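Local coordinates for protein p-nitrophenyl phosphatase (Pho2) (Archaeoglobus fulgidus, PDB 3QGM) that probably acts as a metal-dependent phosphatase of the haloacid dehalogenase (HAD) superfamily, splitting phosphate from organic phosphomonoesters, and binds a calcium ion, at residues Y147-P152 with M168-L173; F83-K88 with A108-V113; L230-V235 with D253-S258. All blocks are in the same frame, centred on the assembly; numbering follows the deposited sequence.

How the contacts relate
Read from the N terminus, contact 2 comes first: it closes the loop holding strand 92-95 and helix 99-107, bringing the end of helix 76-87 against the turn before strand 111-112. Contact 1 then closes over the short strands 155-158 and 161-164 and lays helix 167-177 on strand 146-149. Contact 3 follows, with helix 241-248 inside its loop. The three lie in series, without nesting or crossing. Contacts 1 and 2 belong to the same five-stranded sheet and meet where I148 packs on I84 and F83. Contact 3, its centre about 36 Å from that of contact 2, joins strands of the other sheet, near the calcium site.

Contact 1: Y147-P152 with M168-L173; sequences YIATNP and MIIGAL
Y147 and I170 join strand 146-149 to helix 167-177, which packs on one face of a five-stranded parallel sheet. Such an alpha/beta unit resembles the C2 cap of UmpH-like HAD phosphatases. Strand alternation turns Y147 and A149 to this helix, while I148 faces helix 76-87 behind. With CG anti to the backbone N (chi1 167°), the tyrosine ring reaches over to the helix and ends in the notch between I170 and L173, one helical turn apart. Its OH comes 3.7 Å from I170 CA, and the L173 side chain crosses it at a slant, L173 CD1 lying 3.5 Å from Y147 OH. Tyrosine suits the place because the apolar end of its ring meets leucine, while its hydroxyl, with I170 packed round it, can bond a water. That water lies in the ring plane: Y147 OH donates to it at 2.6 Å, and the water donates onward to I170 O at 2.7 Å, so sheet and helix are bridged without a direct bond. I170 fills the other half of the interface. Its CG1 arm stands beside its own backbone N (chi1 -63°) and extends to the chain leaving the strand, where I170 CD1 lies 3.8 Å from A149 CB and approaches P152. A small residue at A149 lets this arm come close. With an alanine here instead of I170, a gap would probably open beside A149 and P152, and W175 of the second subunit, which also packs on I170, would lose a partner. N151 is tied down by its side chain, which bonds T166 and D153, but its buried carbonyl has no hydrogen-bond partner in the model; the atom it meets in this contact is I170 CD1, 3.6 Å from N151 O.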
# COMPACT_ATOMS: atom_id res chain seq x y z
N TYR A 147 -12.80 -1.43 -11.42
CA TYR A 147 -11.44 -1.54 -10.98
C TYR A 147 -10.98 -2.98 -11.20
O TYR A 147 -11.45 -3.91 -10.56
CB TYR A 147 -11.39 -1.05 -9.52
CG TYR A 147 -10.14 -1.32 -8.71
CD1 TYR A 147 -8.93 -1.68 -9.30
CD2 TYR A 147 -10.17 -1.15 -7.34
CE1 TYR A 147 -7.79 -1.92 -8.52
CE2 TYR A 147 -9.05 -1.40 -6.54
CZ TYR A 147 -7.86 -1.76 -7.13
OH TYR A 147 -6.79 -2.03 -6.32
N ILE A 148 -10.07 -3.14 -12.16
CA ILE A 148 -9.52 -4.42 -12.48
C ILE A 148 -8.03 -4.49 -12.14
O ILE A 148 -7.26 -3.56 -12.42
CB ILE A 148 -9.64 -4.71 -13.99
CG1 ILE A 148 -11.01 -4.26 -14.50
CG2 ILE A 148 -9.44 -6.22 -14.21
CD1 ILE A 148 -12.13 -5.15 -14.05
N ALA A 149 -7.60 -5.60 -11.60
CA ALA A 149 -6.17 -5.83 -11.38
C ALA A 149 -5.72 -7.04 -12.21
O ALA A 149 -6.42 -8.03 -12.36
CB ALA A 149 -5.87 -6.04 -9.90
N THR A 150 -4.52 -6.92 -12.76
CA THR A 150 -3.93 -7.95 -13.59
C THR A 150 -3.67 -9.22 -12.80
O THR A 150 -3.93 -10.35 -13.28
CB THR A 150 -2.60 -7.42 -14.20
OG1 THR A 150 -1.75 -6.90 -13.16
CG2 THR A 150 -2.87 -6.28 -15.22
N ASN A 151 -3.18 -9.06 -11.59
CA ASN A 151 -2.78 -10.19 -10.77
C ASN A 151 -2.68 -9.75 -9.30
O ASN A 151 -2.51 -8.55 -9.04
CB ASN A 151 -1.42 -10.74 -11.25
CG ASN A 151 -0.29 -9.78 -11.05
OD1 ASN A 151 -0.28 -8.69 -11.62
ND2 ASN A 151 0.73 -10.21 -10.29
N PRO A 152 -2.80 -10.70 -8.34
CA PRO A 152 -2.75 -10.31 -6.92
C PRO A 152 -1.41 -10.38 -6.22
O PRO A 152 -1.33 -9.99 -5.06
CB PRO A 152 -3.68 -11.30 -6.23
CG PRO A 152 -3.63 -12.57 -7.16
CD PRO A 152 -3.26 -12.08 -8.54
N MSE A 168 1.15 -4.64 -4.18
CA MSE A 168 1.51 -3.44 -3.51
C MSE A 168 0.54 -2.29 -3.79
O MSE A 168 0.15 -1.54 -2.85
CB MSE A 168 2.90 -3.00 -3.87
CG MSE A 168 3.35 -1.96 -2.91
SE MSE A 168 3.06 -0.28 -3.73
CE MSE A 168 4.88 -0.39 -4.45
N ILE A 169 0.16 -2.14 -5.06
CA ILE A 169 -0.72 -1.06 -5.47
C ILE A 169 -2.13 -1.42 -4.94
O ILE A 169 -2.82 -0.60 -4.36
CB ILE A 169 -0.73 -0.82 -7.01
CG1 ILE A 169 0.67 -0.38 -7.49
CG2 ILE A 169 -1.78 0.22 -7.36
CD1 ILE A 169 0.88 -0.40 -8.98
N ILE A 170 -2.51 -2.68 -5.03
CA ILE A 170 -3.79 -3.09 -4.46
C ILE A 170 -3.92 -2.79 -2.99
O ILE A 170 -4.96 -2.33 -2.53
CB ILE A 170 -4.08 -4.59 -4.71
CG1 ILE A 170 -4.21 -4.85 -6.21
CG2 ILE A 170 -5.38 -5.00 -3.99
CD1 ILE A 170 -3.92 -6.31 -6.65
N GLY A 171 -2.87 -3.09 -2.24
CA GLY A 171 -2.85 -2.86 -0.83
C GLY A 171 -2.89 -1.38 -0.48
O GLY A 171 -3.62 -0.96 0.44
N ALA A 172 -2.14 -0.59 -1.23
CA ALA A 172 -2.17 0.87 -1.03
C ALA A 172 -3.58 1.43 -1.22
O ALA A 172 -4.08 2.13 -0.39
CB ALA A 172 -1.18 1.57 -1.94
N LEU A 173 -4.23 1.07 -2.32
CA LEU A 173 -5.56 1.57 -2.65
C LEU A 173 -6.60 1.09 -1.65
O LEU A 173 -7.43 1.87 -1.21
CB LEU A 173 -5.93 1.14 -4.07
CG LEU A 173 -5.11 1.79 -5.17
CD1 LEU A 173 -5.53 1.20 -6.51
CD2 LEU A 173 -5.26 3.35 -5.11
O HOH W 1 -7.37 -2.25 -3.81

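Contact 2: F83-K88 with A108-V113; sequences FIAREK and AGLEIV
The hydrogen bond from K88 N to I84 O, 2.7 Å long, closes the final turn of helix 76-87, and L110 lies against that turn. The contact belongs to the alpha/beta sheet that carries strand 111-112 at one edge: strand 92-95, helix 99-107 and strand 111-112 form a beta-alpha-beta unit, and the link from its helix to its second strand touches helix 76-87. That link is a Schellman motif. G109 takes a positive phi (87°) to end the helix, with G109 N bonded to R106 O and L110 N to L105 O; at these backbone angles a beta carbon would be jammed against A108 O, which explains the glycine. The reversal delivers L110 inward. Its CG stands anti to the carbonyl carbon (chi1 -55°), and the two methyls fork over the helix. L110 CD1 settles on the beta-branch of I84, 3.9 Å from I84 CB, the two side chains crossing at about a right angle. L110 CD2 reaches along the helix to A85 and K88, lying 3.9 Å from A85 CA and 4.0 Å from K88 O. A leucine suits this position because both of its branches find a surface, while V93 of strand 92-95 and L105 of helix 99-107 also touch it. I84, being beta-branched and apolar, touches L110 and also reaches Y120, V122 and I148 of the sheet. K88 contributes its backbone here; its ammonium group turns off to a salt bridge with E119. Close backbone approach falls to the two alanines, whose CA atoms are 6.2 Å apart. Neither has more than a methyl to place between the chains: A85 CB stands 4.0 Å from A108 CB and, closer still, 3.5 Å from A108 O.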
# COMPACT_ATOMS: atom_id res chain seq x y z
N PHE A 83 -10.60 -9.31 -21.25
CA PHE A 83 -11.70 -9.27 -20.29
C PHE A 83 -12.45 -7.91 -20.37
O PHE A 83 -13.65 -7.84 -20.42
CB PHE A 83 -11.17 -9.56 -18.86
CG PHE A 83 -12.24 -9.52 -17.82
CD1 PHE A 83 -12.91 -10.67 -17.43
CD2 PHE A 83 -12.65 -8.30 -17.27
CE1 PHE A 83 -13.97 -10.61 -16.49
CE2 PHE A 83 -13.67 -8.23 -16.34
CZ PHE A 83 -14.35 -9.38 -15.96
N ILE A 84 -11.72 -6.81 -20.37
CA ILE A 84 -12.36 -5.52 -20.42
C ILE A 84 -13.09 -5.27 -21.75
O ILE A 84 -14.22 -4.77 -21.78
CB ILE A 84 -11.34 -4.42 -20.12
CG1 ILE A 84 -10.77 -4.67 -18.71
CG2 ILE A 84 -11.99 -3.06 -20.25
CD1 ILE A 84 -9.67 -3.69 -18.21
N ALA A 85 -12.40 -5.58 -22.82
CA ALA A 85 -12.86 -5.33 -24.18
C ALA A 85 -14.18 -6.07 -24.46
O ALA A 85 -15.09 -5.54 -25.14
CB ALA A 85 -11.78 -5.78 -25.13
N ARG A 86 -14.26 -7.31 -23.98
CA ARG A 86 -15.49 -8.10 -24.09
C ARG A 86 -16.63 -7.47 -23.32
O ARG A 86 -17.75 -7.40 -23.79
CB ARG A 86 -15.27 -9.49 -23.55
CG ARG A 86 -14.47 -10.28 -24.49
CD ARG A 86 -14.13 -11.56 -23.89
NE ARG A 86 -13.05 -12.20 -24.63
CZ ARG A 86 -12.40 -13.25 -24.17
NH1 ARG A 86 -12.69 -13.75 -22.97
NH2 ARG A 86 -11.44 -13.80 -24.90
N GLU A 87 -16.31 -7.00 -22.13
CA GLU A 87 -17.27 -6.32 -21.30
C GLU A 87 -17.73 -5.00 -21.92
O GLU A 87 -18.88 -4.64 -21.81
CB GLU A 87 -16.62 -6.01 -19.94
CG GLU A 87 -17.40 -6.48 -18.82
CD GLU A 87 -16.74 -6.19 -17.49
OE1 GLU A 87 -16.22 -5.08 -17.27
OE2 GLU A 87 -16.81 -7.09 -16.66
N LYS A 88 -16.79 -4.25 -22.48
CA LYS A 88 -17.08 -2.93 -22.99
C LYS A 88 -16.15 -2.55 -24.11
O LYS A 88 -15.07 -2.00 -23.90
CB LYS A 88 -17.07 -1.86 -21.89
CG LYS A 88 -17.46 -0.51 -22.44
CD LYS A 88 -18.30 0.37 -21.54
CE LYS A 88 -18.54 1.69 -22.28
NZ LYS A 88 -19.14 2.76 -21.41
N ALA A 108 -6.24 -4.76 -27.64
CA ALA A 108 -7.63 -5.20 -27.49
C ALA A 108 -8.64 -4.14 -27.91
O ALA A 108 -9.84 -4.34 -27.71
CB ALA A 108 -7.90 -5.68 -26.07
N GLY A 109 -8.18 -3.03 -28.49
CA GLY A 109 -9.13 -1.98 -28.96
C GLY A 109 -9.53 -0.96 -27.89
O GLY A 109 -10.38 -0.13 -28.13
N LEU A 110 -8.91 -1.03 -26.70
CA LEU A 110 -9.25 -0.08 -25.64
C LEU A 110 -8.59 1.29 -25.87
O LEU A 110 -7.60 1.40 -26.57
CB LEU A 110 -8.89 -0.62 -24.26
CG LEU A 110 -9.53 -2.00 -23.95
CD1 LEU A 110 -8.97 -2.70 -22.69
CD2 LEU A 110 -11.10 -1.91 -23.96
N GLU A 111 -9.14 2.32 -25.26
CA GLU A 111 -8.63 3.68 -25.42
C GLU A 111 -7.99 4.15 -24.11
O GLU A 111 -8.68 4.20 -23.08
CB GLU A 111 -9.79 4.61 -25.78
CG GLU A 111 -9.40 6.08 -25.98
CD GLU A 111 -10.58 7.01 -26.31
OE1 GLU A 111 -11.72 6.54 -26.48
OE2 GLU A 111 -10.36 8.24 -26.35
N ILE A 112 -6.71 4.52 -24.17
CA ILE A 112 -5.97 4.95 -23.01
C ILE A 112 -6.22 6.42 -22.73
O ILE A 112 -5.90 7.28 -23.56
CB ILE A 112 -4.47 4.71 -23.14
CG1 ILE A 112 -4.16 3.27 -23.59
CG2 ILE A 112 -3.74 4.99 -21.78
CD1 ILE A 112 -4.60 2.22 -22.62
N VAL A 113 -6.79 6.74 -21.57
CA VAL A 113 -7.12 8.12 -21.27
C VAL A 113 -6.58 8.54 -19.89
O VAL A 113 -5.99 7.74 -19.14
CB VAL A 113 -8.65 8.32 -21.35
CG1 VAL A 113 -9.13 8.00 -22.79
CG2 VAL A 113 -9.39 7.43 -20.32

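Contact 3: L230-V235 with D253-S258; sequences LVLTGV and DYVFNS
L230 and V255 pair as parallel neighbours in the six-stranded sheet of the Rossmann-like HAD core, where helix 241-248 makes the beta-alpha-beta crossover between their strands. L230 uses both of its backbone polar groups: its N donates to Y254 O at 2.8 Å, nearly straight at 173°, and its O accepts from F256 N at 2.9 Å. V255 CA adds a CA-H contact to that same oxygen. F256 O receives a like contact from V231 CA at 3.1 Å, and the V231 side chain lies about 5 Å from that of D212, a calcium ligand. Past the strand end, L232 N bonds N257 O at 3.0 Å, but the donor lies above the carbonyl plane and the angle falls to 142°. V255, on the outermost strand of the sheet within this chain, offers CG1 to L232 CD1 at 3.8 Å and also packs on L241. N257 OD1 has a weak bond from R238, and S258, at the N-cap of helix 259-264, a weak one to D261. T233 and V235 reach the metal-site loops: T233 OG1 bonds G17 O and V235 N bonds D212 OD2. The threonine's methyl, anti to its carbonyl carbon, instead meets the serine, with T233 CG2 3.6 Å from S258 CB.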
# COMPACT_ATOMS: atom_id res chain seq x y z
N LEU A 230 2.14 -30.12 -8.36
CA LEU A 230 3.19 -29.21 -7.94
C LEU A 230 4.54 -29.77 -8.36
O LEU A 230 4.86 -30.95 -8.12
CB LEU A 230 3.16 -29.00 -6.42
CG LEU A 230 4.21 -28.01 -5.89
CD1 LEU A 230 3.80 -26.54 -6.16
CD2 LEU A 230 4.39 -28.21 -4.40
N VAL A 231 5.35 -28.93 -8.98
CA VAL A 231 6.72 -29.30 -9.30
C VAL A 231 7.66 -28.53 -8.43
O VAL A 231 7.33 -27.47 -7.90
CB VAL A 231 7.10 -29.11 -10.79
CG1 VAL A 231 6.30 -30.08 -11.66
CG2 VAL A 231 6.94 -27.64 -11.23
N LEU A 232 8.87 -29.06 -8.31
CA LEU A 232 9.84 -28.56 -7.34
C LEU A 232 11.06 -27.89 -8.02
O LEU A 232 12.10 -27.72 -7.40
CB LEU A 232 10.25 -29.73 -6.42
CG LEU A 232 9.11 -30.42 -5.65
CD1 LEU A 232 9.66 -31.55 -4.80
CD2 LEU A 232 8.30 -29.43 -4.77
N THR A 233 10.89 -27.46 -9.26
CA THR A 233 11.92 -26.73 -10.00
C THR A 233 11.93 -25.22 -9.73
O THR A 233 12.83 -24.55 -10.19
CB THR A 233 11.82 -26.97 -11.53
OG1 THR A 233 10.44 -26.95 -11.94
CG2 THR A 233 12.48 -28.32 -11.90
N GLY A 234 10.99 -24.70 -8.92
CA GLY A 234 10.85 -23.25 -8.71
C GLY A 234 10.70 -22.91 -7.24
O GLY A 234 11.46 -23.42 -6.43
N VAL A 235 9.72 -22.08 -6.90
CA VAL A 235 9.54 -21.56 -5.53
C VAL A 235 9.43 -22.69 -4.43
O VAL A 235 9.95 -22.56 -3.31
CB VAL A 235 8.31 -20.59 -5.49
CG1 VAL A 235 7.88 -20.26 -4.09
CG2 VAL A 235 8.58 -19.28 -6.31
N ASP A 253 -2.65 -32.54 -5.68
CA ASP A 253 -2.93 -33.95 -5.93
C ASP A 253 -1.64 -34.77 -6.18
O ASP A 253 -1.58 -35.94 -5.80
CB ASP A 253 -3.89 -34.09 -7.10
CG ASP A 253 -5.23 -33.43 -6.82
OD1 ASP A 253 -5.79 -33.67 -5.73
OD2 ASP A 253 -5.71 -32.65 -7.64
N TYR A 254 -0.64 -34.15 -6.82
CA TYR A 254 0.64 -34.79 -7.11
C TYR A 254 1.84 -33.83 -6.89
O TYR A 254 1.73 -32.64 -7.10
CB TYR A 254 0.67 -35.27 -8.56
CG TYR A 254 -0.50 -36.12 -8.95
CD1 TYR A 254 -0.46 -37.50 -8.80
CD2 TYR A 254 -1.65 -35.55 -9.51
CE1 TYR A 254 -1.53 -38.30 -9.16
CE2 TYR A 254 -2.71 -36.33 -9.89
CZ TYR A 254 -2.65 -37.71 -9.71
OH TYR A 254 -3.72 -38.49 -10.07
N VAL A 255 2.98 -34.37 -6.50
CA VAL A 255 4.22 -33.61 -6.42
C VAL A 255 5.27 -34.34 -7.25
O VAL A 255 5.41 -35.55 -7.12
CB VAL A 255 4.74 -33.53 -4.99
CG1 VAL A 255 5.99 -32.63 -4.92
CG2 VAL A 255 3.65 -33.02 -4.05
N PHE A 256 5.98 -33.61 -8.10
CA PHE A 256 7.06 -34.15 -8.90
C PHE A 256 8.23 -33.19 -8.83
O PHE A 256 8.04 -31.99 -8.67
CB PHE A 256 6.66 -34.32 -10.37
CG PHE A 256 5.70 -35.40 -10.60
CD1 PHE A 256 6.11 -36.74 -10.54
CD2 PHE A 256 4.38 -35.11 -10.88
CE1 PHE A 256 5.21 -37.75 -10.73
CE2 PHE A 256 3.47 -36.11 -11.10
CZ PHE A 256 3.87 -37.44 -11.01
N ASN A 257 9.43 -33.72 -8.99
CA ASN A 257 10.62 -32.90 -8.98
C ASN A 257 10.55 -31.87 -10.12
O ASN A 257 10.82 -30.71 -9.91
CB ASN A 257 11.89 -33.78 -9.07
CG ASN A 257 12.32 -34.31 -7.70
OD1 ASN A 257 12.13 -33.65 -6.68
ND2 ASN A 257 12.93 -35.49 -7.68
N SER A 258 10.18 -32.33 -11.31
CA SER A 258 10.08 -31.45 -12.46
C SER A 258 8.99 -31.95 -13.39
O SER A 258 8.48 -33.07 -13.23
CB SER A 258 11.42 -31.45 -13.23
OG SER A 258 11.61 -32.71 -13.80